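Local atomic coordinates of N-acetylglucosamine-specific lectin (Saxidomus purpuratus, PDB entry 6A7T), a protein that binds N-acetylglucosamine and related N-acetylated amino sugars through a C-type lectin fold, without needing calcium to recognise the carbohydrate. Residues K53-C56 and E57-D60; R93-E96 and E97-D100; S107-F111 and I112-P116. All blocks are in the same frame, centred on the assembly; numbering follows the deposited sequence.

Interaction 1: residues K53-C56 and E57-D60; sequences KAFC and ESKD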
ATOM      1  N   LYS B  53     -16.957  -4.857 -14.273  1.00 13.22           N
ATOM      2  CA  LYS B  53     -15.628  -5.506 -14.131  1.00 13.41           C
ATOM      3  C   LYS B  53     -15.162  -6.036 -15.489  1.00 13.72           C
ATOM      4  O   LYS B  53     -14.041  -5.741 -15.956  1.00 13.25           O
ATOM      5  CB  LYS B  53     -15.679  -6.614 -13.099  1.00 14.77           C
ATOM      6  CG  LYS B  53     -14.340  -7.337 -12.898  1.00 15.70           C
ATOM      7  CD  LYS B  53     -14.456  -8.390 -11.825  1.00 18.62           C
ATOM      8  CE  LYS B  53     -13.200  -9.239 -11.733  1.00 20.47           C
ATOM      9  NZ  LYS B  53     -12.959  -9.933 -13.010  1.00 26.23           N
ATOM     10  N   ALA B  54     -16.049  -6.791 -16.159  1.00 15.58           N
ATOM     11  CA  ALA B  54     -15.715  -7.305 -17.524  1.00 16.08           C
ATOM     12  C   ALA B  54     -15.462  -6.188 -18.530  1.00 15.16           C
ATOM     13  O   ALA B  54     -14.605  -6.330 -19.392  1.00 17.36           O
ATOM     14  CB  ALA B  54     -16.820  -8.214 -18.011  1.00 17.09           C
ATOM     15  N   PHE B  55     -16.278  -5.120 -18.512  1.00 13.17           N
ATOM     16  CA  PHE B  55     -16.103  -4.009 -19.397  1.00 14.10           C
ATOM     17  C   PHE B  55     -14.687  -3.431 -19.243  1.00 14.72           C
ATOM     18  O   PHE B  55     -14.010  -3.176 -20.244  1.00 16.67           O
ATOM     19  CB  PHE B  55     -17.160  -2.924 -19.168  1.00 14.94           C
ATOM     20  CG  PHE B  55     -16.933  -1.663 -19.953  1.00 15.60           C
ATOM     21  CD1 PHE B  55     -17.098  -1.616 -21.346  1.00 15.86           C
ATOM     22  CD2 PHE B  55     -16.467  -0.510 -19.324  1.00 14.59           C
ATOM     23  CE1 PHE B  55     -16.842  -0.454 -22.049  1.00 16.84           C
ATOM     24  CE2 PHE B  55     -16.200   0.642 -20.028  1.00 15.57           C
ATOM     25  CZ  PHE B  55     -16.391   0.675 -21.396  1.00 16.68           C
ATOM     26  N   CYS B  56     -14.259  -3.185 -18.003  1.00 14.28           N
ATOM     27  CA  CYS B  56     -12.962  -2.542 -17.840  1.00 15.35           C
ATOM     28  C   CYS B  56     -11.864  -3.491 -18.373  1.00 16.08           C
ATOM     29  O   CYS B  56     -10.881  -3.057 -19.012  1.00 16.34           O
ATOM     30  CB  CYS B  56     -12.733  -2.193 -16.386  1.00 13.73           C
ATOM     31  SG  CYS B  56     -13.776  -0.814 -15.843  1.00 13.39           S
ATOM     32  N   GLU B  57     -12.053  -4.778 -18.134  1.00 17.63           N
ATOM     33  CA  GLU B  57     -11.084  -5.804 -18.684  1.00 20.18           C
ATOM     34  C   GLU B  57     -11.019  -5.755 -20.223  1.00 22.64           C
ATOM     35  O   GLU B  57      -9.925  -5.858 -20.804  1.00 21.55           O
ATOM     36  CB  GLU B  57     -11.444  -7.184 -18.168  1.00 20.91           C
ATOM     37  CG  GLU B  57     -11.177  -7.375 -16.681  1.00 24.09           C
ATOM     38  CD  GLU B  57     -11.899  -8.554 -16.035  1.00 25.44           C
ATOM     39  OE1 GLU B  57     -12.729  -9.195 -16.720  1.00 29.45           O
ATOM     40  OE2 GLU B  57     -11.700  -8.804 -14.832  1.00 26.45           O
ATOM     41  N   SER B  58     -12.159  -5.490 -20.881  1.00 21.03           N
ATOM     42  CA  SER B  58     -12.266  -5.372 -22.344  1.00 23.65           C
ATOM     43  C   SER B  58     -11.448  -4.197 -22.897  1.00 25.89           C
ATOM     44  O   SER B  58     -11.100  -4.180 -24.101  1.00 29.89           O
ATOM     45  CB  SER B  58     -13.729  -5.283 -22.758  1.00 22.70           C
ATOM     46  OG  SER B  58     -14.170  -3.942 -22.767  1.00 21.88           O
ATOM     47  N   LYS B  59     -11.098  -3.215 -22.042  1.00 23.42           N
ATOM     48  CA  LYS B  59     -10.306  -2.037 -22.415  1.00 24.23           C
ATOM     49  C   LYS B  59      -8.859  -2.155 -21.889  1.00 20.72           C
ATOM     50  O   LYS B  59      -8.121  -1.162 -21.830  1.00 22.48           O
ATOM     51  CB  LYS B  59     -10.983  -0.785 -21.857  1.00 26.59           C
ATOM     52  CG  LYS B  59     -12.431  -0.614 -22.266  1.00 27.77           C
ATOM     53  CD  LYS B  59     -12.616  -0.456 -23.757  1.00 31.23           C
ATOM     54  CE  LYS B  59     -13.979   0.101 -24.097  1.00 35.34           C
ATOM     55  NZ  LYS B  59     -13.870   1.328 -24.912  1.00 38.75           N
ATOM     56  N   ASP B  60      -8.457  -3.365 -21.520  1.00 21.93           N
ATOM     57  CA  ASP B  60      -7.110  -3.640 -20.990  1.00 24.63           C
ATOM     58  C   ASP B  60      -6.884  -2.776 -19.748  1.00 23.46           C
ATOM     59  O   ASP B  60      -5.805  -2.227 -19.530  1.00 20.41           O
ATOM     60  CB  ASP B  60      -6.057  -3.422 -22.077  1.00 27.57           C
ATOM     61  CG  ASP B  60      -6.230  -4.414 -23.211  1.00 30.33           C
ATOM     62  OD1 ASP B  60      -6.572  -5.591 -22.931  1.00 31.46           O
ATOM     63  OD2 ASP B  60      -6.045  -4.003 -24.360  1.00 36.15           O
TER
HETATM   64  O   HOH W   1     -14.861 -10.753 -15.117  1.00 30.33           O
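The backbones of K53-C56 and E57-D60 run on without a break from the last turns of helix 49-58 into the loop after it, with E57 N bonding to K53 O at 3.1 Å and S58 N to A54 O at 3.0 Å. The K53 chain runs extended as far as CE and bends only at the last torsion (chi4 -61°), bringing NZ to a very short 2.5 Å from E57 OE2 in a salt bridge. A water ties the other carboxylate oxygen into the same pair, accepting from K53 NZ and donating to E57 OE1. At its C-terminal end the helix closes in a Schellman motif, with D60 as the C-prime residue at positive phi; K59 N has by then moved to C56 O at 3.0 Å. S58 OG lies between its own N and carbonyl carbon (chi1 89°) and turns back to give F55 O a 2.6 Å hydrogen bond, in the carbonyl plane and on a lone pair. K59 CG stands over one face of the F55 ring toward its rim, and K59 CE lies 3.6 Å from F55 CE1. The same ring makes a cation-pi contact with R47, while C56 SG forms a disulfide with C153 of strand 149-155.

Interaction 2: residues R93-E96 and E97-D100; sequences RWNE and EHND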
ATOM      1  N   ARG B  93     -14.863  -5.616  -4.024  1.00 13.09           N
ATOM      2  CA  ARG B  93     -15.989  -6.382  -3.584  1.00 15.60           C
ATOM      3  C   ARG B  93     -15.563  -7.299  -2.436  1.00 16.34           C
ATOM      4  O   ARG B  93     -14.398  -7.381  -2.073  1.00 17.36           O
ATOM      5  CB  ARG B  93     -16.695  -7.148  -4.710  1.00 17.67           C
ATOM      6  CG  ARG B  93     -16.032  -8.416  -5.212  1.00 21.62           C
ATOM      7  CD  ARG B  93     -16.948  -9.196  -6.152  1.00 23.93           C
ATOM      8  NE  ARG B  93     -18.156  -9.834  -5.627  1.00 27.90           N
ATOM      9  CZ  ARG B  93     -19.131 -10.335  -6.405  1.00 24.45           C
ATOM     10  NH1 ARG B  93     -18.973 -10.404  -7.719  1.00 26.75           N
ATOM     11  NH2 ARG B  93     -20.244 -10.793  -5.872  1.00 32.15           N
ATOM     12  N   TRP B  94     -16.579  -7.865  -1.793  1.00 13.85           N
ATOM     13  CA  TRP B  94     -16.412  -8.904  -0.776  1.00 14.69           C
ATOM     14  C   TRP B  94     -15.783 -10.150  -1.363  1.00 13.74           C
ATOM     15  O   TRP B  94     -16.168 -10.599  -2.425  1.00 13.76           O
ATOM     16  CB  TRP B  94     -17.784  -9.292  -0.241  1.00 15.10           C
ATOM     17  CG  TRP B  94     -17.628 -10.315   0.842  1.00 15.77           C
ATOM     18  CD1 TRP B  94     -17.784 -11.668   0.773  1.00 18.13           C
ATOM     19  CD2 TRP B  94     -17.243 -10.006   2.181  1.00 17.95           C
ATOM     20  NE1 TRP B  94     -17.481 -12.222   1.999  1.00 16.99           N
ATOM     21  CE2 TRP B  94     -17.184 -11.227   2.885  1.00 18.52           C
ATOM     22  CE3 TRP B  94     -16.952  -8.823   2.861  1.00 17.25           C
ATOM     23  CZ2 TRP B  94     -16.835 -11.274   4.226  1.00 19.29           C
ATOM     24  CZ3 TRP B  94     -16.607  -8.878   4.191  1.00 21.10           C
ATOM     25  CH2 TRP B  94     -16.562 -10.091   4.872  1.00 18.84           C
ATOM     26  N   ASN B  95     -14.836 -10.720  -0.634  1.00 14.95           N
ATOM     27  CA  ASN B  95     -14.277 -12.044  -1.037  1.00 15.87           C
ATOM     28  C   ASN B  95     -14.347 -12.932   0.198  1.00 15.30           C
ATOM     29  O   ASN B  95     -13.931 -12.523   1.277  1.00 16.10           O
ATOM     30  CB  ASN B  95     -12.877 -11.942  -1.646  1.00 16.71           C
ATOM     31  CG  ASN B  95     -12.388 -13.273  -2.182  1.00 18.52           C
ATOM     32  OD1 ASN B  95     -12.506 -13.583  -3.368  1.00 24.34           O
ATOM     33  ND2 ASN B  95     -11.852 -14.079  -1.297  1.00 16.82           N
ATOM     34  N   GLU B  96     -14.966 -14.101   0.020  1.00 18.79           N
ATOM     35  CA  GLU B  96     -15.251 -14.974   1.157  1.00 19.77           C
ATOM     36  C   GLU B  96     -13.934 -15.574   1.655  1.00 18.99           C
ATOM     37  O   GLU B  96     -13.724 -15.613   2.854  1.00 20.12           O
ATOM     38  CB  GLU B  96     -16.276 -16.051   0.807  1.00 22.77           C
ATOM     39  CG  GLU B  96     -16.795 -16.809   2.022  1.00 23.76           C
ATOM     40  CD  GLU B  96     -17.512 -16.017   3.108  1.00 27.19           C
ATOM     41  OE1 GLU B  96     -18.030 -14.927   2.818  1.00 24.22           O
ATOM     42  OE2 GLU B  96     -17.559 -16.503   4.272  1.00 30.46           O
ATOM     43  N   GLU B  97     -13.047 -16.000   0.741  1.00 18.44           N
ATOM     44  CA  GLU B  97     -11.767 -16.578   1.254  1.00 16.17           C
ATOM     45  C   GLU B  97     -10.947 -15.503   1.972  1.00 16.77           C
ATOM     46  O   GLU B  97     -10.376 -15.741   3.014  1.00 16.34           O
ATOM     47  CB  GLU B  97     -10.935 -17.219   0.151  1.00 18.13           C
ATOM     48  CG  GLU B  97     -11.472 -18.559  -0.264  1.00 18.43           C
ATOM     49  CD  GLU B  97     -12.455 -18.570  -1.422  1.00 18.97           C
ATOM     50  OE1 GLU B  97     -13.041 -17.459  -1.766  1.00 18.41           O
ATOM     51  OE2 GLU B  97     -12.582 -19.666  -2.012  1.00 15.31           O
ATOM     52  N   HIS B  98     -10.862 -14.281   1.415  1.00 16.75           N
ATOM     53  CA  HIS B  98     -10.220 -13.152   2.112  1.00 18.43           C
ATOM     54  C   HIS B  98     -10.977 -12.820   3.404  1.00 16.86           C
ATOM     55  O   HIS B  98     -10.404 -12.340   4.322  1.00 18.95           O
ATOM     56  CB  HIS B  98     -10.155 -11.925   1.187  1.00 20.67           C
ATOM     57  CG  HIS B  98      -9.128 -12.036   0.113  1.00 21.25           C
ATOM     58  ND1 HIS B  98      -7.766 -12.254   0.400  1.00 22.04           N
ATOM     59  CD2 HIS B  98      -9.224 -11.896  -1.228  1.00 21.33           C
ATOM     60  CE1 HIS B  98      -7.096 -12.304  -0.734  1.00 20.29           C
ATOM     61  NE2 HIS B  98      -7.956 -12.082  -1.745  1.00 22.39           N
ATOM     62  N   ASN B  99     -12.294 -13.075   3.391  1.00 20.53           N
ATOM     63  CA  ASN B  99     -13.236 -12.750   4.466  1.00 18.83           C
ATOM     64  C   ASN B  99     -13.139 -11.257   4.776  1.00 19.33           C
ATOM     65  O   ASN B  99     -13.175 -10.814   5.943  1.00 18.29           O
ATOM     66  CB  ASN B  99     -13.040 -13.605   5.730  1.00 22.23           C
ATOM     67  CG  ASN B  99     -14.164 -13.471   6.754  1.00 24.12           C
ATOM     68  OD1 ASN B  99     -15.339 -13.333   6.421  1.00 25.10           O
ATOM     69  ND2 ASN B  99     -13.822 -13.553   8.032  1.00 27.95           N
ATOM     70  N   ASP B 100     -13.087 -10.456   3.693  1.00 16.67           N
ATOM     71  CA  ASP B 100     -13.098  -9.001   3.855  1.00 17.51           C
ATOM     72  C   ASP B 100     -13.437  -8.305   2.534  1.00 14.85           C
ATOM     73  O   ASP B 100     -13.564  -8.927   1.476  1.00 15.34           O
ATOM     74  CB  ASP B 100     -11.782  -8.456   4.424  1.00 19.68           C
ATOM     75  CG  ASP B 100     -10.529  -8.566   3.564  1.00 20.20           C
ATOM     76  OD1 ASP B 100     -10.623  -8.703   2.316  1.00 19.19           O
ATOM     77  OD2 ASP B 100      -9.424  -8.521   4.165  1.00 24.81           O
TER
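The W94 indole presents one face to D100: CA of D100 lies over the rim of the six-membered ring, 3.5 Å from W94 CZ3, and the carbonyl oxygen of D100 stands above the same ring system, displaced toward its rim. Two polar groups meet the indole at its edge. N99 OD1 comes near the ring plane at 3.4 Å from W94 CZ2, the N99 amide running alongside the tryptophan with its plane almost perpendicular, at 89°. E96 takes the indole N-H: its CG lies anti to its own N and the chain then bends at chi2 (60°), which carries the carboxylate round into the ring plane, where W94 NE1 bonds to E96 OE1 at 2.9 Å. The bond is fairly straight but meets the anti side of the carboxylate, tilted out of its plane. E96 OE1 also forms a salt bridge with K123, so this oxygen is gripped twice, and Y101 meets the indole edge-to-face. Within the turn, the H98 imidazole has N95 CB at its edge, in plane, with H98 CD2 3.7 Å from that carbon and the N95 amide tilted 58° to the ring. The backbones pair through N95 N to D100 O at 3.0 Å and back through D100 N to N95 O at 3.3 Å; N95 O also receives a weak bond from N99 N. D100 turns its carboxylate to R102 in a salt bridge. E96, E97 and H98 follow right-handed helical backbone angles, whereas N99 has positive phi, and N99 with D100 opposite N95 forms a G1 beta bulge, closing the hairpin between strands 87-95 and 100-103 of the C-type lectin fold.

Interaction 3: residues S107-F111 and I112-P116; sequences SPFTF and IGWGP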
ATOM      1  N   SER B 107      -5.395  -6.740  -3.248  1.00 16.62           N
ATOM      2  CA  SER B 107      -4.690  -5.840  -2.355  1.00 18.12           C
ATOM      3  C   SER B 107      -5.644  -5.302  -1.298  1.00 17.51           C
ATOM      4  O   SER B 107      -6.757  -4.888  -1.626  1.00 17.69           O
ATOM      5  CB  SER B 107      -3.987  -4.747  -3.074  1.00 18.91           C
ATOM      6  OG  SER B 107      -4.874  -3.870  -3.722  1.00 21.93           O
ATOM      7  N   PRO B 108      -5.282  -5.287  -0.005  1.00 15.85           N
ATOM      8  CA  PRO B 108      -6.093  -4.642   1.027  1.00 16.82           C
ATOM      9  C   PRO B 108      -6.192  -3.128   0.845  1.00 15.86           C
ATOM     10  O   PRO B 108      -5.321  -2.490   0.271  1.00 14.56           O
ATOM     11  CB  PRO B 108      -5.330  -4.827   2.346  1.00 18.42           C
ATOM     12  CG  PRO B 108      -4.350  -5.916   2.054  1.00 19.21           C
ATOM     13  CD  PRO B 108      -4.068  -5.897   0.576  1.00 17.65           C
ATOM     14  N   PHE B 109      -7.250  -2.555   1.401  1.00 15.60           N
ATOM     15  CA  PHE B 109      -7.365  -1.132   1.395  1.00 15.73           C
ATOM     16  C   PHE B 109      -6.175  -0.544   2.133  1.00 17.01           C
ATOM     17  O   PHE B 109      -5.731  -1.138   3.155  1.00 18.69           O
ATOM     18  CB  PHE B 109      -8.646  -0.682   2.082  1.00 15.56           C
ATOM     19  CG  PHE B 109      -9.949  -1.065   1.418  1.00 15.15           C
ATOM     20  CD1 PHE B 109     -10.058  -1.176   0.048  1.00 14.30           C
ATOM     21  CD2 PHE B 109     -11.067  -1.327   2.203  1.00 13.84           C
ATOM     22  CE1 PHE B 109     -11.262  -1.515  -0.534  1.00 14.44           C
ATOM     23  CE2 PHE B 109     -12.275  -1.677   1.624  1.00 15.09           C
ATOM     24  CZ  PHE B 109     -12.366  -1.763   0.250  1.00 14.89           C
ATOM     25  N   THR B 110      -5.724   0.611   1.619  1.00 15.12           N
ATOM     26  CA  THR B 110      -4.783   1.497   2.258  1.00 15.83           C
ATOM     27  C   THR B 110      -5.556   2.717   2.729  1.00 15.20           C
ATOM     28  O   THR B 110      -5.923   2.842   3.883  1.00 17.81           O
ATOM     29  CB  THR B 110      -3.609   1.787   1.311  1.00 15.43           C
ATOM     30  OG1 THR B 110      -4.026   2.110  -0.021  1.00 16.77           O
ATOM     31  CG2 THR B 110      -2.695   0.594   1.165  1.00 17.41           C
ATOM     32  N   PHE B 111      -5.850   3.627   1.799  1.00 14.09           N
ATOM     33  CA  PHE B 111      -6.803   4.689   2.025  1.00 13.72           C
ATOM     34  C   PHE B 111      -8.176   4.057   2.272  1.00 13.68           C
ATOM     35  O   PHE B 111      -8.472   3.065   1.648  1.00 14.42           O
ATOM     36  CB  PHE B 111      -6.860   5.596   0.795  1.00 13.66           C
ATOM     37  CG  PHE B 111      -7.984   6.601   0.820  1.00 13.80           C
ATOM     38  CD1 PHE B 111      -7.911   7.739   1.595  1.00 16.05           C
ATOM     39  CD2 PHE B 111      -9.155   6.388   0.098  1.00 14.80           C
ATOM     40  CE1 PHE B 111      -8.965   8.645   1.652  1.00 15.89           C
ATOM     41  CE2 PHE B 111     -10.211   7.277   0.176  1.00 13.87           C
ATOM     42  CZ  PHE B 111     -10.114   8.423   0.916  1.00 14.50           C
ATOM     43  N   ILE B 112      -8.909   4.578   3.271  1.00 14.91           N
ATOM     44  CA  ILE B 112     -10.228   4.110   3.619  1.00 17.09           C
ATOM     45  C   ILE B 112     -11.203   5.215   3.251  1.00 16.17           C
ATOM     46  O   ILE B 112     -11.139   6.324   3.778  1.00 17.70           O
ATOM     47  CB  ILE B 112     -10.345   3.748   5.117  1.00 18.45           C
ATOM     48  CG1 ILE B 112      -9.246   2.761   5.520  1.00 22.57           C
ATOM     49  CG2 ILE B 112     -11.740   3.218   5.433  1.00 18.89           C
ATOM     50  CD1 ILE B 112      -9.436   1.350   5.005  1.00 22.94           C
ATOM     51  N   GLY B 113     -12.103   4.913   2.304  1.00 15.57           N
ATOM     52  CA  GLY B 113     -12.960   5.936   1.715  1.00 14.78           C
ATOM     53  C   GLY B 113     -14.449   5.715   1.948  1.00 14.51           C
ATOM     54  O   GLY B 113     -15.298   6.323   1.243  1.00 13.08           O
ATOM     55  N   TRP B 114     -14.811   4.811   2.851  1.00 13.16           N
ATOM     56  CA  TRP B 114     -16.259   4.569   3.187  1.00 13.15           C
ATOM     57  C   TRP B 114     -16.956   5.863   3.608  1.00 13.08           C
ATOM     58  O   TRP B 114     -16.413   6.728   4.310  1.00 16.07           O
ATOM     59  CB  TRP B 114     -16.403   3.575   4.329  1.00 12.27           C
ATOM     60  CG  TRP B 114     -15.935   2.195   4.075  1.00 11.88           C
ATOM     61  CD1 TRP B 114     -14.844   1.592   4.628  1.00 11.80           C
ATOM     62  CD2 TRP B 114     -16.557   1.250   3.210  1.00 12.06           C
ATOM     63  NE1 TRP B 114     -14.782   0.298   4.209  1.00 13.47           N
ATOM     64  CE2 TRP B 114     -15.800   0.068   3.308  1.00 11.92           C
ATOM     65  CE3 TRP B 114     -17.663   1.295   2.353  1.00 11.30           C
ATOM     66  CZ2 TRP B 114     -16.120  -1.080   2.601  1.00 12.18           C
ATOM     67  CZ3 TRP B 114     -17.978   0.148   1.667  1.00 11.96           C
ATOM     68  CH2 TRP B 114     -17.221  -1.014   1.782  1.00 12.95           C
ATOM     69  N   GLY B 115     -18.212   5.997   3.160  1.00 14.16           N
ATOM     70  CA  GLY B 115     -19.031   7.083   3.584  1.00 14.60           C
ATOM     71  C   GLY B 115     -19.380   6.904   5.063  1.00 15.28           C
ATOM     72  O   GLY B 115     -19.267   5.800   5.594  1.00 15.26           O
ATOM     73  N   PRO B 116     -19.821   7.968   5.760  1.00 16.69           N
ATOM     74  CA  PRO B 116     -20.376   7.794   7.114  1.00 18.98           C
ATOM     75  C   PRO B 116     -21.463   6.711   7.224  1.00 17.57           C
ATOM     76  O   PRO B 116     -22.386   6.582   6.406  1.00 17.26           O
ATOM     77  CB  PRO B 116     -20.886   9.213   7.376  1.00 18.89           C
ATOM     78  CG  PRO B 116     -19.900  10.089   6.652  1.00 21.76           C
ATOM     79  CD  PRO B 116     -19.834   9.366   5.330  1.00 19.05           C
TER
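F109 and W114 cross at about a right angle: the phenyl plane and the five-membered ring of the indole are at 80° with centroids 5.9 Å apart, an oblique pair that touches through F109 CE2 and W114 CZ2 at 4.0 Å. I112 fills in beside the phenylalanine. Its CG1 branch lies beside its own backbone N (chi1 -53°), and the bend at chi2 (-73°) sends CD1 back to F109 CB at 3.6 Å. F111 instead lays its ring against the chain that follows it. I112 N lies over one ring face, 3.3 Å from F111 CG, and F111 CE2 comes within 3.4 Å of G113 CA, where the glycine puts no side chain in the way. No hydrogen bond crosses between 107-111 and 112-116; the contact is van der Waals, through the rings, the isoleucine branch and the backbone against F111. T110 OG1 bonds to the backbone O of E67. The loop connects strand 100-103 to strand 125-131: F109 meets W103 edge-to-face, W114 does the same with Y101 and W138, and both lie on L126. F111 packs instead on S69 and D72 of helix 69-80, while G113 and G115 bond by backbone to W138 of strand 134-141.

In the fold
The three contacts follow one another along the chain, and none touches another. Interactions 1 and 3 lie on opposite sides of the chain's centre, their centres 23 Å apart; interactions 2 and 3 are closer, at 14 Å, and both send a tryptophan (W94, W114) to Y101. Interaction 3 adjoins the sugar site, the W114 side chain being about 4 Å from that of K118, which binds N-acetylglucosamine and N-acetylgalactosamine in sugar-bound structures of this protein; none is bound here. W94 of interaction 2 comes about 7 Å from the D140 side chain in the second calcium site, empty here. The bound calcium lies about 12 Å from the C56 side chain and about 9 Å from that of T110.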